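Putative cytochrome P450 154A1 (Streptomyces coelicolor, PDB 1ODO) is a haem-containing member of the cytochrome P450 family, of unassigned function, whose haem iron is here coordinated by 4-phenyl-1H-imidazole. Local coordinates at residues T54-S59 with T89-N94; D165-L170 with Y192-Q197; G173-T178 with G243-V248; V298-L303 with T308-E313. All coordinates share one frame; numbering follows the deposited sequence. Where two conformers were deposited one is given.

Contact 1. Residues T54-S59 with T89-N94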
loop_
_atom_site.group_PDB
_atom_site.type_symbol
_atom_site.label_atom_id
_atom_site.label_comp_id
_atom_site.label_asym_id
_atom_site.label_seq_id
_atom_site.Cartn_x
_atom_site.Cartn_y
_atom_site.Cartn_z
ATOM N N THR A 54 -6.761 5.816 -16.960
ATOM C CA THR A 54 -7.736 5.073 -17.762
ATOM C C THR A 54 -7.469 5.241 -19.255
ATOM O O THR A 54 -8.248 4.783 -20.092
ATOM C CB THR A 54 -9.187 5.534 -17.476
ATOM O OG1 THR A 54 -9.289 6.953 -17.650
ATOM C CG2 THR A 54 -9.597 5.157 -16.060
ATOM N N SER A 55 -6.361 5.893 -19.583
ATOM C CA SER A 55 -6.000 6.121 -20.975
ATOM C C SER A 55 -5.125 5.038 -21.570
ATOM O O SER A 55 -4.248 4.488 -20.905
ATOM C CB SER A 55 -5.280 7.461 -21.122
ATOM O OG SER A 55 -4.763 7.602 -22.434
ATOM N N SER A 56 -5.360 4.750 -22.843
ATOM C CA SER A 56 -4.592 3.738 -23.542
ATOM C C SER A 56 -3.186 4.276 -23.800
ATOM O O SER A 56 -2.265 3.516 -24.098
ATOM C CB SER A 56 -5.262 3.406 -24.878
ATOM O OG SER A 56 -4.518 2.431 -25.584
ATOM N N ASP A 57 -3.024 5.591 -23.676
ATOM C CA ASP A 57 -1.729 6.228 -23.903
ATOM C C ASP A 57 -0.782 6.275 -22.708
ATOM O O ASP A 57 0.275 6.894 -22.777
ATOM C CB ASP A 57 -1.933 7.644 -24.441
ATOM C CG ASP A 57 -2.723 7.663 -25.732
ATOM O OD1 ASP A 57 -2.451 6.811 -26.603
ATOM O OD2 ASP A 57 -3.608 8.530 -25.875
ATOM N N VAL A 58 -1.165 5.624 -21.616
ATOM C CA VAL A 58 -0.343 5.591 -20.411
ATOM C C VAL A 58 -0.120 4.120 -20.081
ATOM O O VAL A 58 -1.046 3.310 -20.171
ATOM C CB VAL A 58 -1.044 6.312 -19.247
ATOM C CG1 VAL A 58 -0.243 6.149 -17.970
ATOM C CG2 VAL A 58 -1.197 7.796 -19.591
ATOM N N SER A 59 1.106 3.778 -19.695
ATOM C CA SER A 59 1.442 2.393 -19.370
ATOM C C SER A 59 2.352 2.183 -18.164
ATOM O O SER A 59 3.093 3.082 -17.763
ATOM C CB SER A 59 2.110 1.763 -20.597
ATOM O OG SER A 59 2.765 0.544 -20.287
ATOM N N THR A 89 3.328 -4.436 -13.631
ATOM C CA THR A 89 4.105 -3.816 -14.705
ATOM C C THR A 89 3.622 -4.265 -16.077
ATOM O O THR A 89 4.358 -4.184 -17.062
ATOM C CB THR A 89 5.595 -4.176 -14.590
ATOM O OG1 THR A 89 5.739 -5.604 -14.593
ATOM C CG2 THR A 89 6.183 -3.608 -13.301
ATOM N N ALA A 90 2.381 -4.734 -16.138
ATOM C CA ALA A 90 1.805 -5.198 -17.392
ATOM C C ALA A 90 0.889 -4.151 -18.025
ATOM O O ALA A 90 0.323 -3.304 -17.334
ATOM C CB ALA A 90 1.041 -6.492 -17.153
ATOM N N TYR A 91 0.748 -4.229 -19.345
ATOM C CA TYR A 91 -0.086 -3.308 -20.109
ATOM C C TYR A 91 -1.115 -4.040 -20.979
ATOM O O TYR A 91 -0.835 -5.112 -21.518
ATOM C CB TYR A 91 0.810 -2.454 -21.016
ATOM C CG TYR A 91 0.066 -1.564 -21.981
ATOM C CD1 TYR A 91 -0.370 -0.296 -21.596
ATOM C CD2 TYR A 91 -0.225 -1.999 -23.276
ATOM C CE1 TYR A 91 -1.080 0.523 -22.477
ATOM C CE2 TYR A 91 -0.935 -1.189 -24.166
ATOM C CZ TYR A 91 -1.359 0.069 -23.758
ATOM O OH TYR A 91 -2.068 0.873 -24.626
ATOM N N GLY A 92 -2.295 -3.441 -21.118
ATOM C CA GLY A 92 -3.361 -4.017 -21.925
ATOM C C GLY A 92 -3.716 -5.472 -21.683
ATOM O O GLY A 92 -3.804 -5.909 -20.536
ATOM N N PRO A 93 -3.947 -6.248 -22.758
ATOM C CA PRO A 93 -4.297 -7.664 -22.645
ATOM C C PRO A 93 -3.384 -8.459 -21.718
ATOM O O PRO A 93 -3.845 -9.352 -21.010
ATOM C CB PRO A 93 -4.228 -8.147 -24.091
ATOM C CG PRO A 93 -4.759 -6.958 -24.838
ATOM C CD PRO A 93 -4.022 -5.804 -24.164
ATOM N N ASN A 94 -2.091 -8.145 -21.722
ATOM C CA ASN A 94 -1.163 -8.864 -20.859
ATOM C C ASN A 94 -1.494 -8.573 -19.398
ATOM O O ASN A 94 -1.348 -9.441 -18.532
ATOM C CB ASN A 94 0.287 -8.478 -21.157
ATOM C CG ASN A 94 1.285 -9.355 -20.407
ATOM O OD1 ASN A 94 1.166 -10.585 -20.402
ATOM N ND2 ASN A 94 2.274 -8.729 -19.779
#

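Contact 2. Residues D165-L170 with Y192-Q197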
loop_
_atom_site.group_PDB
_atom_site.type_symbol
_atom_site.label_atom_id
_atom_site.label_comp_id
_atom_site.label_asym_id
_atom_site.label_seq_id
_atom_site.Cartn_x
_atom_site.Cartn_y
_atom_site.Cartn_z
ATOM N N ASP A 165 8.096 -15.313 9.247
ATOM C CA ASP A 165 8.955 -14.258 9.777
ATOM C C ASP A 165 10.020 -13.802 8.784
ATOM O O ASP A 165 10.370 -12.622 8.736
ATOM C CB ASP A 165 9.635 -14.712 11.073
ATOM C CG ASP A 165 8.669 -14.808 12.239
ATOM O OD1 ASP A 165 7.889 -13.852 12.447
ATOM O OD2 ASP A 165 8.693 -15.834 12.953
ATOM N N GLY A 166 10.524 -14.742 7.993
ATOM C CA GLY A 166 11.549 -14.434 7.011
ATOM C C GLY A 166 11.280 -13.322 6.011
ATOM O O GLY A 166 12.219 -12.703 5.515
ATOM N N PHE A 167 10.013 -13.059 5.706
ATOM C CA PHE A 167 9.681 -12.008 4.749
ATOM C C PHE A 167 9.607 -10.606 5.349
ATOM O O PHE A 167 9.789 -9.620 4.645
ATOM C CB PHE A 167 8.339 -12.311 4.068
ATOM C CG PHE A 167 8.360 -13.528 3.187
ATOM C CD1 PHE A 167 7.880 -14.748 3.650
ATOM C CD2 PHE A 167 8.885 -13.457 1.901
ATOM C CE1 PHE A 167 7.922 -15.886 2.842
ATOM C CE2 PHE A 167 8.935 -14.591 1.083
ATOM C CZ PHE A 167 8.452 -15.807 1.557
ATOM N N ARG A 168 9.345 -10.525 6.649
ATOM C CA ARG A 168 9.230 -9.244 7.341
ATOM C C ARG A 168 10.258 -8.147 7.060
ATOM O O ARG A 168 9.903 -7.074 6.561
ATOM C CB ARG A 168 9.138 -9.493 8.847
ATOM C CG ARG A 168 7.903 -10.290 9.235
ATOM C CD ARG A 168 7.932 -10.695 10.691
ATOM N NE ARG A 168 7.941 -9.545 11.587
ATOM C CZ ARG A 168 8.070 -9.638 12.907
ATOM N NH1 ARG A 168 8.207 -10.831 13.475
ATOM N NH2 ARG A 168 8.053 -8.546 13.661
ATOM N N ALA A 169 11.522 -8.397 7.382
ATOM C CA ALA A 169 12.562 -7.396 7.151
ATOM C C ALA A 169 12.787 -7.096 5.674
ATOM O O ALA A 169 13.152 -5.976 5.304
ATOM C CB ALA A 169 13.875 -7.849 7.793
ATOM N N LEU A 170 12.568 -8.099 4.832
ATOM C CA LEU A 170 12.755 -7.945 3.396
ATOM C C LEU A 170 11.668 -7.105 2.733
ATOM O O LEU A 170 11.954 -6.290 1.853
ATOM C CB LEU A 170 12.845 -9.328 2.750
ATOM C CG LEU A 170 13.971 -10.186 3.339
ATOM C CD1 LEU A 170 14.013 -11.540 2.649
ATOM C CD2 LEU A 170 15.305 -9.464 3.171
ATOM N N TYR A 192 14.220 -12.658 -3.188
ATOM C CA TYR A 192 14.013 -13.682 -4.208
ATOM C C TYR A 192 14.438 -15.034 -3.660
ATOM O O TYR A 192 13.879 -16.067 -4.026
ATOM C CB TYR A 192 14.804 -13.358 -5.479
ATOM C CG TYR A 192 14.055 -12.450 -6.428
ATOM C CD1 TYR A 192 14.587 -11.222 -6.818
ATOM C CD2 TYR A 192 12.810 -12.822 -6.939
ATOM C CE1 TYR A 192 13.897 -10.385 -7.695
ATOM C CE2 TYR A 192 12.111 -11.995 -7.812
ATOM C CZ TYR A 192 12.660 -10.779 -8.187
ATOM O OH TYR A 192 11.977 -9.961 -9.055
ATOM N N GLU A 193 15.426 -15.019 -2.773
ATOM C CA GLU A 193 15.915 -16.250 -2.176
ATOM C C GLU A 193 14.825 -16.904 -1.329
ATOM O O GLU A 193 14.535 -18.089 -1.503
ATOM C CB GLU A 193 17.157 -15.965 -1.330
ATOM C CG GLU A 193 17.752 -17.186 -0.654
ATOM C CD GLU A 193 19.103 -16.889 -0.032
ATOM O OE1 GLU A 193 19.186 -15.964 0.806
ATOM O OE2 GLU A 193 20.082 -17.580 -0.387
ATOM N N VAL A 194 14.209 -16.150 -0.421
ATOM C CA VAL A 194 13.157 -16.735 0.409
ATOM C C VAL A 194 11.923 -17.069 -0.425
ATOM O O VAL A 194 11.146 -17.949 -0.062
ATOM C CB VAL A 194 12.749 -15.815 1.596
ATOM C CG1 VAL A 194 13.846 -15.826 2.653
ATOM C CG2 VAL A 194 12.491 -14.400 1.114
ATOM N N LEU A 195 11.748 -16.369 -1.544
ATOM C CA LEU A 195 10.603 -16.624 -2.410
ATOM C C LEU A 195 10.834 -17.955 -3.117
ATOM O O LEU A 195 9.928 -18.784 -3.206
ATOM C CB LEU A 195 10.432 -15.502 -3.442
ATOM C CG LEU A 195 9.814 -14.205 -2.902
ATOM C CD1 LEU A 195 9.866 -13.122 -3.976
ATOM C CD2 LEU A 195 8.377 -14.466 -2.473
ATOM N N ASP A 196 12.049 -18.166 -3.613
ATOM C CA ASP A 196 12.356 -19.418 -4.298
ATOM C C ASP A 196 12.194 -20.591 -3.340
ATOM O O ASP A 196 11.760 -21.671 -3.735
ATOM C CB ASP A 196 13.781 -19.403 -4.856
ATOM C CG ASP A 196 13.922 -18.499 -6.061
ATOM O OD1 ASP A 196 12.907 -18.269 -6.749
ATOM O OD2 ASP A 196 15.044 -18.029 -6.329
ATOM N N GLN A 197 12.547 -20.370 -2.076
ATOM C CA GLN A 197 12.438 -21.406 -1.057
ATOM C C GLN A 197 10.972 -21.729 -0.801
ATOM O O GLN A 197 10.604 -22.890 -0.597
ATOM C CB GLN A 197 13.110 -20.944 0.237
ATOM C CG GLN A 197 14.628 -21.010 0.198
ATOM C CD GLN A 197 15.267 -20.375 1.417
ATOM O OE1 GLN A 197 14.705 -20.401 2.514
ATOM N NE2 GLN A 197 16.453 -19.811 1.234
#

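Contact 3. Residues G173-T178 with G243-V248. With HEM (protoporphyrin IX containing Fe), chain B; PIM (4-phenyl-1H-imidazole), chain C.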
loop_
_atom_site.group_PDB
_atom_site.type_symbol
_atom_site.label_atom_id
_atom_site.label_comp_id
_atom_site.label_asym_id
_atom_site.label_seq_id
_atom_site.Cartn_x
_atom_site.Cartn_y
_atom_site.Cartn_z
ATOM N N GLY A 173 12.277 -3.649 3.487
ATOM C CA GLY A 173 13.310 -3.103 2.622
ATOM C C GLY A 173 12.775 -2.609 1.289
ATOM O O GLY A 173 13.282 -1.635 0.736
ATOM N N VAL A 174 11.757 -3.283 0.761
ATOM C CA VAL A 174 11.171 -2.890 -0.518
ATOM C C VAL A 174 10.627 -1.462 -0.463
ATOM O O VAL A 174 10.665 -0.739 -1.462
ATOM C CB VAL A 174 10.043 -3.862 -0.938
ATOM C CG1 VAL A 174 9.325 -3.333 -2.179
ATOM C CG2 VAL A 174 10.634 -5.240 -1.228
ATOM N N PHE A 175 10.132 -1.057 0.703
ATOM C CA PHE A 175 9.589 0.289 0.867
ATOM C C PHE A 175 10.580 1.285 1.470
ATOM O O PHE A 175 10.268 2.466 1.614
ATOM C CB PHE A 175 8.318 0.258 1.721
ATOM C CG PHE A 175 7.138 -0.355 1.021
ATOM C CD1 PHE A 175 7.021 -1.736 0.905
ATOM C CD2 PHE A 175 6.157 0.450 0.452
ATOM C CE1 PHE A 175 5.940 -2.308 0.233
ATOM C CE2 PHE A 175 5.074 -0.110 -0.222
ATOM C CZ PHE A 175 4.966 -1.494 -0.331
ATOM N N ASP A 176 11.772 0.810 1.821
ATOM C CA ASP A 176 12.791 1.679 2.406
ATOM C C ASP A 176 13.480 2.480 1.302
ATOM O O ASP A 176 14.448 2.014 0.701
ATOM C CB ASP A 176 13.833 0.843 3.146
ATOM C CG ASP A 176 14.790 1.693 3.950
ATOM O OD1 ASP A 176 14.915 2.899 3.643
ATOM O OD2 ASP A 176 15.418 1.153 4.882
ATOM N N THR A 177 12.994 3.689 1.047
ATOM C CA THR A 177 13.577 4.526 0.009
ATOM C C THR A 177 14.865 5.251 0.399
ATOM O O THR A 177 15.333 6.119 -0.340
ATOM C CB THR A 177 12.539 5.550 -0.511
ATOM O OG1 THR A 177 11.971 6.262 0.589
ATOM C CG2 THR A 177 11.419 4.831 -1.268
ATOM N N THR A 178 15.433 4.901 1.551
ATOM C CA THR A 178 16.674 5.531 2.004
ATOM C C THR A 178 17.867 4.641 1.634
ATOM O O THR A 178 19.020 5.045 1.769
ATOM C CB THR A 178 16.693 5.768 3.542
ATOM O OG1 THR A 178 16.764 4.510 4.230
ATOM C CG2 THR A 178 15.433 6.513 3.983
ATOM N N GLY A 243 0.724 -7.972 1.184
ATOM C CA GLY A 243 0.098 -8.427 2.411
ATOM C C GLY A 243 0.894 -8.143 3.674
ATOM O O GLY A 243 0.322 -8.027 4.756
ATOM N N TYR A 244 2.211 -8.021 3.543
ATOM C CA TYR A 244 3.074 -7.754 4.694
ATOM C C TYR A 244 3.317 -6.298 5.082
ATOM O O TYR A 244 3.704 -6.013 6.218
ATOM C CB TYR A 244 4.447 -8.386 4.476
ATOM C CG TYR A 244 4.585 -9.818 4.929
ATOM C CD1 TYR A 244 3.896 -10.849 4.291
ATOM C CD2 TYR A 244 5.441 -10.144 5.976
ATOM C CE1 TYR A 244 4.063 -12.172 4.686
ATOM C CE2 TYR A 244 5.612 -11.457 6.379
ATOM C CZ TYR A 244 4.925 -12.466 5.733
ATOM O OH TYR A 244 5.114 -13.767 6.130
ATOM N N GLU A 245 3.044 -5.410 4.133
ATOM C CA GLU A 245 3.201 -3.978 4.311
ATOM C C GLU A 245 1.915 -3.315 3.835
ATOM O O GLU A 245 0.975 -3.991 3.425
ATOM C CB GLU A 245 4.382 -3.466 3.484
ATOM C CG GLU A 245 5.678 -3.374 4.260
ATOM C CD GLU A 245 5.577 -2.402 5.414
ATOM O OE1 GLU A 245 5.314 -1.209 5.163
ATOM O OE2 GLU A 245 5.752 -2.830 6.572
ATOM N N THR A 246 1.881 -1.991 3.907
ATOM C CA THR A 246 0.725 -1.211 3.481
ATOM C C THR A 246 -0.512 -1.304 4.377
ATOM O O THR A 246 -0.892 -0.301 4.980
ATOM C CB THR A 246 0.343 -1.558 2.033
ATOM O OG1 THR A 246 1.510 -1.997 1.328
ATOM C CG2 THR A 246 -0.188 -0.323 1.331
ATOM N N THR A 247 -1.173 -2.461 4.468
ATOM C CA THR A 247 -2.346 -2.495 5.346
ATOM C C THR A 247 -1.973 -2.066 6.768
ATOM O O THR A 247 -2.769 -1.435 7.467
ATOM C CB THR A 247 -3.023 -3.887 5.381
ATOM O OG1 THR A 247 -3.450 -4.246 4.060
ATOM C CG2 THR A 247 -4.247 -3.856 6.289
ATOM N N VAL A 248 -0.758 -2.407 7.185
ATOM C CA VAL A 248 -0.283 -2.054 8.518
ATOM C C VAL A 248 -0.415 -0.549 8.741
ATOM O O VAL A 248 -0.789 -0.103 9.824
ATOM C CB VAL A 248 1.201 -2.455 8.708
ATOM C CG1 VAL A 248 2.044 -1.880 7.582
ATOM C CG2 VAL A 248 1.711 -1.957 10.058
HETATM C CHA HEM B . -2.000 -2.324 -6.435
HETATM C CHB HEM B . -2.703 -6.285 -3.789
HETATM C CHC HEM B . -3.454 -3.550 0.119
HETATM C CHD HEM B . -2.727 0.390 -2.532
HETATM C C1A HEM B . -2.137 -3.645 -6.084
HETATM C C2A HEM B . -1.993 -4.793 -6.974
HETATM C C3A HEM B . -2.183 -5.896 -6.237
HETATM C C4A HEM B . -2.458 -5.479 -4.869
HETATM C CMA HEM B . -2.126 -7.362 -6.703
HETATM C CAA HEM B . -1.674 -4.692 -8.481
HETATM C CBA HEM B . -2.958 -4.451 -9.296
HETATM C CGA HEM B . -2.765 -4.319 -10.806
HETATM O O1A HEM B . -1.689 -3.733 -11.182
HETATM O O2A HEM B . -3.637 -4.766 -11.548
HETATM C C1B HEM B . -2.959 -5.897 -2.500
HETATM C C2B HEM B . -3.202 -6.815 -1.401
HETATM C C3B HEM B . -3.416 -6.049 -0.293
HETATM C C4B HEM B . -3.308 -4.665 -0.695
HETATM C CMB HEM B . -3.202 -8.353 -1.523
HETATM C CAB HEM B . -3.717 -6.497 1.151
HETATM C CBB HEM B . -5.062 -7.222 1.324
HETATM C C1C HEM B . -3.329 -2.225 -0.274
HETATM C C2C HEM B . -3.482 -1.078 0.635
HETATM C C3C HEM B . -3.272 0.032 -0.108
HETATM C C4C HEM B . -3.000 -0.415 -1.459
HETATM C CMC HEM B . -3.813 -1.222 2.153
HETATM C CAC HEM B . -3.283 1.534 0.281
HETATM C CBC HEM B . -4.461 2.024 1.130
HETATM C C1D HEM B . -2.461 0.015 -3.819
HETATM C C2D HEM B . -2.161 0.909 -4.914
HETATM C C3D HEM B . -1.947 0.148 -6.012
HETATM C C4D HEM B . -2.127 -1.227 -5.607
HETATM C CMD HEM B . -2.093 2.444 -4.793
HETATM C CAD HEM B . -1.555 0.663 -7.407
HETATM C CBD HEM B . -2.612 1.422 -8.216
HETATM C CGD HEM B . -1.944 1.864 -9.501
HETATM O O1D HEM B . -1.704 3.067 -9.662
HETATM O O2D HEM B . -1.634 0.958 -10.307
HETATM N NA HEM B . -2.426 -4.094 -4.818
HETATM N NB HEM B . -3.022 -4.586 -2.042
HETATM N NC HEM B . -3.041 -1.791 -1.545
HETATM N ND HEM B . -2.432 -1.307 -4.255
HETATM FE FE HEM B . -2.741 -2.930 -3.176
HETATM N N1 PIM C . 1.422 -3.029 -1.791
HETATM C C2 PIM C . 0.057 -2.901 -1.593
HETATM N N3 PIM C . -0.509 -3.023 -2.686
HETATM C C4 PIM C . 0.376 -3.228 -3.646
HETATM C C5 PIM C . 1.600 -3.237 -3.108
HETATM C C6 PIM C . 2.952 -3.433 -3.739
HETATM C C7 PIM C . 4.000 -3.997 -2.942
HETATM C C8 PIM C . 5.301 -4.188 -3.543
HETATM C C9 PIM C . 5.490 -3.811 -4.896
HETATM C C10 PIM C . 4.443 -3.254 -5.678
HETATM C C11 PIM C . 3.172 -3.078 -5.055
#

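Contact 4. Residues V298-L303 with T308-E313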
loop_
_atom_site.group_PDB
_atom_site.type_symbol
_atom_site.label_atom_id
_atom_site.label_comp_id
_atom_site.label_asym_id
_atom_site.label_seq_id
_atom_site.Cartn_x
_atom_site.Cartn_y
_atom_site.Cartn_z
ATOM N N VAL A 298 2.830 6.579 -23.566
ATOM C CA VAL A 298 3.001 5.777 -24.773
ATOM C C VAL A 298 3.128 6.713 -25.971
ATOM O O VAL A 298 3.739 6.372 -26.987
ATOM C CB VAL A 298 1.800 4.834 -24.974
ATOM C CG1 VAL A 298 1.996 3.995 -26.231
ATOM C CG2 VAL A 298 1.641 3.940 -23.747
ATOM N N THR A 299 2.550 7.902 -25.832
ATOM C CA THR A 299 2.583 8.916 -26.880
ATOM C C THR A 299 2.559 10.273 -26.175
ATOM O O THR A 299 2.331 10.335 -24.969
ATOM C CB THR A 299 1.352 8.802 -27.807
ATOM O OG1 THR A 299 1.513 9.679 -28.929
ATOM C CG2 THR A 299 0.082 9.178 -27.054
ATOM N N ASP A 300 2.807 11.351 -26.908
ATOM C CA ASP A 300 2.795 12.677 -26.295
ATOM C C ASP A 300 1.422 12.917 -25.673
ATOM O O ASP A 300 0.400 12.558 -26.260
ATOM C CB ASP A 300 3.052 13.769 -27.338
ATOM C CG ASP A 300 4.515 13.878 -27.741
ATOM O OD1 ASP A 300 5.367 13.141 -27.198
ATOM O OD2 ASP A 300 4.809 14.722 -28.613
ATOM N N ILE A 301 1.408 13.527 -24.492
ATOM C CA ILE A 301 0.164 13.824 -23.791
ATOM C C ILE A 301 0.145 15.298 -23.384
ATOM O O ILE A 301 1.085 15.789 -22.760
ATOM C CB ILE A 301 0.014 12.960 -22.518
ATOM C CG1 ILE A 301 -0.017 11.478 -22.899
ATOM C CG2 ILE A 301 -1.256 13.358 -21.765
ATOM C CD1 ILE A 301 -0.009 10.534 -21.710
ATOM N N ALA A 302 -0.931 15.996 -23.733
ATOM C CA ALA A 302 -1.058 17.413 -23.400
ATOM C C ALA A 302 -1.475 17.636 -21.949
ATOM O O ALA A 302 -2.386 16.976 -21.449
ATOM C CB ALA A 302 -2.072 18.077 -24.331
ATOM N N LEU A 303 -0.798 18.563 -21.276
ATOM C CA LEU A 303 -1.102 18.879 -19.884
ATOM C C LEU A 303 -2.021 20.096 -19.889
ATOM O O LEU A 303 -2.033 20.865 -20.851
ATOM C CB LEU A 303 0.177 19.200 -19.110
ATOM C CG LEU A 303 1.069 18.011 -18.763
ATOM C CD1 LEU A 303 2.364 18.509 -18.149
ATOM C CD2 LEU A 303 0.335 17.090 -17.797
ATOM N N THR A 308 3.777 19.555 -22.281
ATOM C CA THR A 308 3.581 18.201 -22.777
ATOM C C THR A 308 4.357 17.106 -22.067
ATOM O O THR A 308 5.525 17.285 -21.715
ATOM C CB THR A 308 3.994 18.113 -24.273
ATOM O OG1 THR A 308 3.214 19.027 -25.051
ATOM C CG2 THR A 308 3.805 16.697 -24.807
ATOM N N ILE A 309 3.695 15.974 -21.843
ATOM C CA ILE A 309 4.352 14.849 -21.202
ATOM C C ILE A 309 4.791 14.143 -22.478
ATOM O O ILE A 309 3.973 13.537 -23.175
ATOM C CB ILE A 309 3.381 13.942 -20.429
ATOM C CG1 ILE A 309 2.838 14.680 -19.203
ATOM C CG2 ILE A 309 4.108 12.664 -19.998
ATOM C CD1 ILE A 309 1.941 13.829 -18.317
ATOM N N ALA A 310 6.072 14.262 -22.806
ATOM C CA ALA A 310 6.618 13.644 -24.012
ATOM C C ALA A 310 6.589 12.124 -23.991
ATOM O O ALA A 310 6.682 11.504 -22.933
ATOM C CB ALA A 310 8.049 14.132 -24.237
ATOM N N ARG A 311 6.451 11.529 -25.171
ATOM C CA ARG A 311 6.420 10.076 -25.280
ATOM C C ARG A 311 7.667 9.550 -24.583
ATOM O O ARG A 311 8.761 10.078 -24.779
ATOM C CB ARG A 311 6.447 9.641 -26.751
ATOM C CG ARG A 311 6.403 8.130 -26.944
ATOM C CD ARG A 311 6.421 7.737 -28.417
ATOM N NE ARG A 311 7.724 7.982 -29.027
ATOM C CZ ARG A 311 8.009 7.745 -30.303
ATOM N NH1 ARG A 311 7.080 7.255 -31.114
ATOM N NH2 ARG A 311 9.227 7.997 -30.767
ATOM N N GLY A 312 7.499 8.521 -23.760
ATOM C CA GLY A 312 8.635 7.954 -23.057
ATOM C C GLY A 312 8.964 8.557 -21.702
ATOM O O GLY A 312 9.801 8.016 -20.985
ATOM N N GLU A 313 8.328 9.668 -21.336
ATOM C CA GLU A 313 8.615 10.279 -20.036
ATOM C C GLU A 313 7.795 9.601 -18.942
ATOM O O GLU A 313 6.663 9.173 -19.182
ATOM C CB GLU A 313 8.336 11.784 -20.071
ATOM C CG GLU A 313 9.272 12.544 -20.996
ATOM C CD GLU A 313 9.151 14.050 -20.860
ATOM O OE1 GLU A 313 8.027 14.549 -20.638
ATOM O OE2 GLU A 313 10.182 14.740 -20.994
#

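Contact 1. Residues T54-S59 with T89-N94
A chi1 of 173° sets CG of Tyr91 opposite the backbone N and directs the phenol ring to the turn at Ser56; with a chi1 of 179°, Ser56 OG also comes within 3.1 Å of Tyr91 OH. The hydroxyl donates to the backbone: Tyr91 OH lies 2.7 Å from Ser56 O, in the carbonyl plane and on a lone pair. Two carbonyl oxygens, Ser56 O and Val58 O, sit at the ring edge, the second 3.6 Å from Tyr91 CE1. Ser59 CB approaches obliquely, 3.4 Å from Tyr91 CD1, while its OG bonds to the backbone N of Asp61. The accepting carbonyl belongs to a type I turn, Ser55 to Val58, braced from within by an ST turn in which Asp57 N donates to Ser55 OG (2.9 Å). His65 meets the Tyr91 ring edge-to-face. Chemically, a single phenolic donor ties the turn that runs into edge strand 58-59 to the 89-94 segment, and Val58 O probably gains a little from the weakly positive C-H edge.

Contact 2. Residues D165-L170 with Y192-Q197
Phe167 and Leu170 meet Val194 and Leu195 where helices 161-175 and 181-204, the F and G helices of the P450 fold, pack nearly antiparallel; the axes of 165-170 and 192-197 approach to 10.2 Å at 156°. Across the interface the contact is apolar. The Phe167 and Val194 side chains slide past each other in opposite directions, Phe167 CE2 lying 3.6 Å from Val194 CG2. The side chains of Phe167 and Leu195 cross at about a right angle, with CE2 again 3.6 Å from Leu195 CD2. Both methyl groups approach the ring obliquely. With CG1 anti to its carbonyl carbon (chi1 -73°), Val194 keeps CG2 between backbone N and carbonyl carbon, from where that one methyl serves two partners: Leu170 reaches toward Val194 tip to tip, its CD1 stopping 3.6 Å from Val194 CG2. Ile240 of helix 229-244 touches both Phe167 and Leu195, continuing the apolar cluster. A salt bridge forms within helix 161-175: Arg168 NH1 donates to Asp165 OD1 at 3.2 Å, in the guanidinium plane but from above the carboxylate plane.

Contact 3. Residues G173-T178 with G243-V248
The 4-phenyl-1H-imidazole pocket above the haem is lined here by Phe175, of the helix 161-175 region, and by Thr246, at the break between helices 229-244 and 247-260, with Glu245 packing against Phe175 behind them. The Phe175 and Glu245 side chains run past each other in opposite directions, Phe175 CE1 coming 3.8 Å from Glu245 CB, with ring and carboxylate planes 55° apart. Phe175 CZ lies 3.9 Å from Thr246 OG1, the two side chains crossing at about a right angle. The same ring tip reaches the phenyl group of 4-phenyl-1H-imidazole obliquely, CZ to C7 being 3.7 Å, while Trp81 packs against Phe175 edge-to-face.

The interruption in the helical run over the haem is a familiar feature of the long helix that P450s carry across the haem face. Glu245 leaves helical geometry, and Thr246 occupies the N-cap position of the next helix without a capping bond from its side chain. Glu245 and Thr246 each have two conformers; in the conformer described, Thr246 OG1 stands 3.3 Å from N1 of the imidazole and Thr246 CG2 rests 3.4 Å from haem C3C, so one short side chain touches both ligands, and Glu245 OE2 is hydrogen-bonded to the hydroxyl of Tyr146. The imidazole N3 coordinates the iron at 2.3 Å. Next in the chain, Thr247 OG1 lies 3.6 Å from the haem methyl CMC.

Contact 4. Residues V298-L303 with T308-E313
Leu303 and Ile309 cross at about a right angle on one side of a small antiparallel hairpin, Leu303 CD2 lying 3.7 Å from Ile309 CD1. Beside them Ile301 and Ile309 stand next to each other as a hydrogen-bonded pair, CB to CB 4.1 Å; Trp41 of strand 38-43 touches Leu303 and Ile309. The pair is closed by Ile309 N to Ile301 O at 2.8 Å and by Ile301 N to Ile309 O at 2.9 Å. Asp300 and Thr308 instead cross obliquely, with Thr308 CG2 3.9 Å from Asp300 CB. Because Asp300 has CG beside its backbone N (chi1 -77°), its carboxylate swings across to the segment just after strand 308-309. There Arg311 N lies 2.8 Å from Asp300 OD1, meeting it nearly head-on. Arg311 lays its aliphatic chain over the Val298 carbonyl, CG 3.2 Å from Val298 O. Thus a carboxylate, rather than a backbone carbonyl, takes the amide of Arg311 within the type II turn from Ala310 to Glu313, and its negative charge probably strengthens that bond.

How the contacts relate
The contacts form two pairs, 2 with 3 and 1 with 4. Contacts 2 and 3 share helix 161-175, their centres 14 Å apart, and meet where Tyr244 CE2 packs 3.7 Å from Phe167 CB; of the two, contact 3 is the one touching the ligands, whereas Leu195 of contact 2 stays about 10 Å, side chain to ligand, from the 4-phenyl-1H-imidazole. Contacts 1 and 4, also 14 Å apart between centres, join through a probable hydrogen bond of 2.7 Å between Asp57 O and Val298 N and through Val58 CG2 against Ile301 CD1 at 3.7 Å. The Val58 side chain is about 9 Å from the haem. Contacts 3 and 4 do not touch, with about 19 Å between their nearest atoms.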